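Local structure of acetyl-CoA acetyltransferase A (6BJA) at residues Val11-Ala16 against Ile392-Leu397; Ser97-Ile102 against Gly378-Cys383. The protein probably catalyses thiolase-type acetyl transfer between coenzyme A thioesters in lipid metabolism, and binds coenzyme A. All blocks are in the same frame, centred on the assembly; numbering follows the deposited sequence.

Contact 1: Val11-Ala16 against Ile392-Leu397; sequences VYILSA and ILIKKL
Tyr-12 and Leu-397 meet where one edge of the phenol ring runs against a single methyl group. Leu-397 CD1 lies 3.7 Å from Tyr-12 CD2 and almost as near to CE2, close to the plane of the ring. The leucine chain runs at roughly a right angle to the tyrosine side chain. In Tyr-12, chi1 of -68° sets CG opposite the carbonyl carbon, a turn that swings the ring towards the chain terminus although its CB does not aim there. Next along the strand, Ile-13 faces Ile-394, three residues before the terminus, and the two come together more loosely, with Ile-13 CD1 4.4 Å from Ile-394 CG2. Branched aliphatic residues suit these buried strand positions, whereas tyrosine suits the partly exposed end: its ring packs on leucine and Pro-278 while the hydroxyl makes a weak hydrogen bond with Lys-281 NZ. The terminal residue is held by Ser-374 OG, which is hydrogen-bonded to Leu-397 O. The contact brings a strand of the thiolase N-terminal region up to the last strand of the C-terminal region; strand 280-289 lies between them in the sheet and keeps them from bonding directly, so they meet through side chains alone. Val-11 and Ile-13 make backbone bonds to the 280-289 region. On its other edge, strand 11-23 is bonded to strand 257-267, while Ile-394 packs against Leu-368 and Val-369 of helix 357-371.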
loop_
_atom_site.group_PDB
_atom_site.type_symbol
_atom_site.label_atom_id
_atom_site.label_comp_id
_atom_site.label_asym_id
_atom_site.label_seq_id
_atom_site.Cartn_x
_atom_site.Cartn_y
_atom_site.Cartn_z
ATOM N N VAL A 11 1.473 -33.797 35.678
ATOM C CA VAL A 11 0.931 -33.281 34.428
ATOM C C VAL A 11 0.808 -34.379 33.381
ATOM O O VAL A 11 1.798 -34.983 32.981
ATOM C CB VAL A 11 1.829 -32.160 33.878
ATOM C CG1 VAL A 11 1.306 -31.615 32.565
ATOM C CG2 VAL A 11 1.943 -31.031 34.893
ATOM N N TYR A 12 -0.422 -34.636 32.948
ATOM C CA TYR A 12 -0.665 -35.649 31.921
ATOM C C TYR A 12 -1.144 -35.037 30.623
ATOM O O TYR A 12 -1.807 -34.004 30.623
ATOM C CB TYR A 12 -1.692 -36.663 32.412
ATOM C CG TYR A 12 -1.168 -37.509 33.538
ATOM C CD1 TYR A 12 -1.335 -37.107 34.855
ATOM C CD2 TYR A 12 -0.502 -38.700 33.289
ATOM C CE1 TYR A 12 -0.856 -37.877 35.901
ATOM C CE2 TYR A 12 -0.011 -39.471 34.323
ATOM C CZ TYR A 12 -0.197 -39.052 35.629
ATOM O OH TYR A 12 0.290 -39.817 36.658
ATOM N N ILE A 13 -0.779 -35.685 29.520
ATOM C CA ILE A 13 -1.301 -35.363 28.201
ATOM C C ILE A 13 -2.480 -36.288 27.931
ATOM O O ILE A 13 -2.298 -37.498 27.905
ATOM C CB ILE A 13 -0.215 -35.552 27.125
ATOM C CG1 ILE A 13 0.924 -34.556 27.360
ATOM C CG2 ILE A 13 -0.787 -35.369 25.733
ATOM C CD1 ILE A 13 2.164 -34.788 26.536
ATOM N N LEU A 14 -3.668 -35.729 27.741
ATOM C CA LEU A 14 -4.858 -36.538 27.454
ATOM C C LEU A 14 -5.045 -36.758 25.968
ATOM O O LEU A 14 -5.582 -37.791 25.559
ATOM C CB LEU A 14 -6.103 -35.884 28.013
ATOM C CG LEU A 14 -6.133 -35.652 29.523
ATOM C CD1 LEU A 14 -7.506 -35.142 29.936
ATOM C CD2 LEU A 14 -5.780 -36.927 30.286
ATOM N N SER A 15 -4.603 -35.794 25.165
ATOM C CA SER A 15 -4.767 -35.839 23.729
ATOM C C SER A 15 -3.714 -34.973 23.076
ATOM O O SER A 15 -3.193 -34.046 23.703
ATOM C CB SER A 15 -6.159 -35.373 23.313
ATOM O OG SER A 15 -6.380 -34.028 23.699
ATOM N N ALA A 16 -3.444 -35.281 21.810
ATOM C CA ALA A 16 -2.361 -34.642 21.046
ATOM C C ALA A 16 -2.664 -34.843 19.561
ATOM O O ALA A 16 -2.624 -35.965 19.061
ATOM C CB ALA A 16 -1.035 -35.240 21.410
ATOM N N ILE A 392 11.336 -30.697 26.232
ATOM C CA ILE A 392 10.385 -31.336 27.126
ATOM C C ILE A 392 10.664 -32.836 27.129
ATOM O O ILE A 392 10.996 -33.425 26.101
ATOM C CB ILE A 392 8.899 -31.009 26.723
ATOM C CG1 ILE A 392 7.905 -31.479 27.780
ATOM C CG2 ILE A 392 8.560 -31.578 25.382
ATOM C CD1 ILE A 392 6.520 -30.816 27.617
ATOM N N LEU A 393 10.572 -33.419 28.321
ATOM C CA LEU A 393 10.713 -34.852 28.528
ATOM C C LEU A 393 9.355 -35.474 28.802
ATOM O O LEU A 393 8.635 -35.031 29.711
ATOM C CB LEU A 393 11.664 -35.113 29.701
ATOM C CG LEU A 393 11.812 -36.568 30.152
ATOM C CD1 LEU A 393 12.568 -37.371 29.106
ATOM C CD2 LEU A 393 12.534 -36.603 31.511
ATOM N N ILE A 394 9.002 -36.485 28.012
ATOM C CA ILE A 394 7.727 -37.157 28.187
ATOM C C ILE A 394 7.854 -38.663 28.273
ATOM O O ILE A 394 8.778 -39.262 27.718
ATOM C CB ILE A 394 6.751 -36.789 27.077
ATOM C CG1 ILE A 394 7.222 -37.242 25.715
ATOM C CG2 ILE A 394 6.493 -35.266 27.071
ATOM C CD1 ILE A 394 6.085 -37.221 24.714
ATOM N N LYS A 395 6.916 -39.261 29.001
ATOM C CA LYS A 395 6.812 -40.707 29.129
ATOM C C LYS A 395 5.500 -41.133 28.515
ATOM O O LYS A 395 4.449 -40.603 28.872
ATOM C CB LYS A 395 6.860 -41.154 30.593
ATOM C CG LYS A 395 6.767 -42.684 30.753
ATOM C CD LYS A 395 6.851 -43.138 32.213
ATOM C CE LYS A 395 5.661 -42.645 33.035
ATOM N NZ LYS A 395 5.649 -43.152 34.447
ATOM N N LYS A 396 5.567 -42.069 27.579
ATOM C CA LYS A 396 4.370 -42.615 26.967
ATOM C C LYS A 396 3.764 -43.646 27.911
ATOM O O LYS A 396 4.482 -44.455 28.489
ATOM C CB LYS A 396 4.712 -43.220 25.617
ATOM C CG LYS A 396 3.541 -43.636 24.748
ATOM C CD LYS A 396 2.778 -42.424 24.237
ATOM C CE LYS A 396 1.600 -42.811 23.352
ATOM N NZ LYS A 396 1.985 -43.500 22.110
ATOM N N LEU A 397 2.445 -43.599 28.078
ATOM C CA LEU A 397 1.758 -44.499 28.995
ATOM C C LEU A 397 1.167 -45.675 28.230
ATOM O O LEU A 397 1.223 -45.711 26.997
ATOM C CB LEU A 397 0.681 -43.731 29.764
ATOM C CG LEU A 397 1.281 -42.548 30.541
ATOM C CD1 LEU A 397 0.203 -41.724 31.203
ATOM C CD2 LEU A 397 2.300 -43.016 31.568
ATOM O OXT LEU A 397 0.634 -46.623 28.825
#

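Contact 2: Ser97-Ile102 against Gly378-Cys383; sequences SSMKAI and GVAAIC
The peptide carbonyl of Ala-380 is the flat group here, and the terminal methyl of Met-99 rests on one of its faces. Met-99 CE lies 3.8 Å from Ala-380 O, almost straight above the oxygen, which is a van der Waals contact with the flat side of the amide. Ala-380 CB projects from that same face and meets CE at 4.0 Å. The methyl thus settles between Ala-380 CB and Ile-382 CG2, the latter 4.1 Å from Met-99 CE. Nearer the helix backbone, Ile-382 CG2 also touches Met-99 CB at 3.9 Å, so one isoleucine branch meets both the root and the end of the methionine. That is possible because the methionine chain folds: it leaves the helix with CG anti to the backbone N, then bends at chi2 (77°) and again at chi3 (73°), bringing CE back alongside the strand. Methionine suits this place by its length and flexibility, alanine by being small enough to admit the methyl to the backbone, and isoleucine by offering a second branch on a strand. Beyond these three residues, Met-99 also packs on Ser-390 and Val-365, while Ser-98 OG bonds to Gly-358 O and Ala-362 N, tying helix 97-110 to helix 357-371. Two such helices packed between sheets are characteristic of the thiolase fold. Every touching residue is buried and the meeting surfaces are apolar apart from the carbonyl oxygen; dispersion and the exclusion of water, with no directional bond between the segments, therefore account for the contact, on a strand whose next residue after Ile-382 is Cys-383, a predicted proton acceptor.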
loop_
_atom_site.group_PDB
_atom_site.type_symbol
_atom_site.label_atom_id
_atom_site.label_comp_id
_atom_site.label_asym_id
_atom_site.label_seq_id
_atom_site.Cartn_x
_atom_site.Cartn_y
_atom_site.Cartn_z
ATOM N N SER A 97 7.160 -20.910 20.185
ATOM C CA SER A 97 5.932 -20.389 20.796
ATOM C C SER A 97 5.021 -21.457 21.388
ATOM O O SER A 97 4.557 -21.318 22.516
ATOM C CB SER A 97 5.115 -19.571 19.794
ATOM O OG SER A 97 5.792 -18.405 19.338
ATOM N N SER A 98 4.727 -22.525 20.660
ATOM C CA SER A 98 3.746 -23.455 21.217
ATOM C C SER A 98 4.377 -24.540 22.060
ATOM O O SER A 98 3.663 -25.271 22.747
ATOM C CB SER A 98 2.857 -24.062 20.125
ATOM O OG SER A 98 3.571 -24.668 19.052
ATOM N N MET A 99 5.710 -24.652 22.042
ATOM C CA MET A 99 6.333 -25.422 23.098
ATOM C C MET A 99 6.228 -24.643 24.415
ATOM O O MET A 99 5.939 -25.215 25.450
ATOM C CB MET A 99 7.788 -25.742 22.773
ATOM C CG MET A 99 8.453 -26.528 23.860
ATOM S SD MET A 99 7.980 -28.251 23.860
ATOM C CE MET A 99 8.859 -28.900 22.395
ATOM N N LYS A 100 6.463 -23.339 24.366
ATOM C CA LYS A 100 6.271 -22.491 25.540
ATOM C C LYS A 100 4.828 -22.575 26.033
ATOM O O LYS A 100 4.575 -22.618 27.234
ATOM C CB LYS A 100 6.674 -21.044 25.211
ATOM C CG LYS A 100 6.390 -20.021 26.296
ATOM C CD LYS A 100 7.121 -20.311 27.594
ATOM C CE LYS A 100 7.023 -19.109 28.530
ATOM N NZ LYS A 100 7.571 -19.426 29.863
ATOM N N ALA A 101 3.880 -22.628 25.105
ATOM C CA ALA A 101 2.479 -22.756 25.489
ATOM C C ALA A 101 2.268 -24.009 26.317
ATOM O O ALA A 101 1.580 -23.973 27.345
ATOM C CB ALA A 101 1.590 -22.772 24.272
ATOM N N ILE A 102 2.831 -25.130 25.868
ATOM C CA ILE A 102 2.693 -26.384 26.598
ATOM C C ILE A 102 3.366 -26.280 27.977
ATOM O O ILE A 102 2.811 -26.722 28.978
ATOM C CB ILE A 102 3.263 -27.580 25.802
ATOM C CG1 ILE A 102 2.407 -27.828 24.561
ATOM C CG2 ILE A 102 3.317 -28.852 26.665
ATOM C CD1 ILE A 102 3.015 -28.777 23.553
ATOM N N GLY A 378 10.644 -39.962 25.737
ATOM C CA GLY A 378 10.967 -39.182 24.560
ATOM C C GLY A 378 11.326 -37.751 24.954
ATOM O O GLY A 378 10.898 -37.229 25.990
ATOM N N VAL A 379 12.131 -37.119 24.112
ATOM C CA VAL A 379 12.459 -35.706 24.258
ATOM C C VAL A 379 12.145 -34.955 22.977
ATOM O O VAL A 379 12.527 -35.381 21.888
ATOM C CB VAL A 379 13.942 -35.489 24.623
ATOM C CG1 VAL A 379 14.287 -33.979 24.671
ATOM C CG2 VAL A 379 14.234 -36.110 25.950
ATOM N N ALA A 380 11.423 -33.842 23.111
ATOM C CA ALA A 380 11.201 -32.934 22.003
ATOM C C ALA A 380 11.914 -31.630 22.318
ATOM O O ALA A 380 11.778 -31.104 23.422
ATOM C CB ALA A 380 9.716 -32.704 21.763
ATOM N N ALA A 381 12.666 -31.132 21.340
ATOM C CA ALA A 381 13.447 -29.905 21.499
ATOM C C ALA A 381 13.331 -29.012 20.279
ATOM O O ALA A 381 13.228 -29.485 19.153
ATOM C CB ALA A 381 14.872 -30.235 21.758
ATOM N N ILE A 382 13.315 -27.696 20.518
ATOM C CA ILE A 382 13.129 -26.733 19.436
ATOM C C ILE A 382 13.886 -25.440 19.741
ATOM O O ILE A 382 13.881 -24.988 20.877
ATOM C CB ILE A 382 11.617 -26.460 19.206
ATOM C CG1 ILE A 382 11.368 -25.573 18.002
ATOM C CG2 ILE A 382 10.950 -25.936 20.474
ATOM C CD1 ILE A 382 9.888 -25.723 17.501
ATOM N N CYS A 383 14.603 -24.925 18.732
ATOM C CA CYS A 383 15.283 -23.642 18.831
ATOM C C CYS A 383 14.407 -22.530 18.285
ATOM O O CYS A 383 13.424 -22.774 17.571
ATOM C CB CYS A 383 16.619 -23.664 18.074
ATOM S SG CYS A 383 16.492 -23.750 16.265
#

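In the fold
Contacts 1 and 2 have centres 12 Å apart and share one sheet, where strands 377-384 and 388-396 are antiparallel neighbours. Probable backbone hydrogen bonds join them: Ile-394 O to Gly-378 N at 2.8 Å, and Ile-392 N to Ala-380 O at 2.9 Å. Side chains add a link, since Ile-392 touches Met-99 and Ile-102. Contact 1 lies away from the annotated sites, near the chain ends. Contact 2 runs up to them: the side chain of Ile-382 is about 5 Å from that of His-355, a predicted proton acceptor, and about 9 Å from bound coenzyme A. Cys-95, the predicted nucleophile and oxidised here, immediately precedes Ser-96, on which Ile-382 packs.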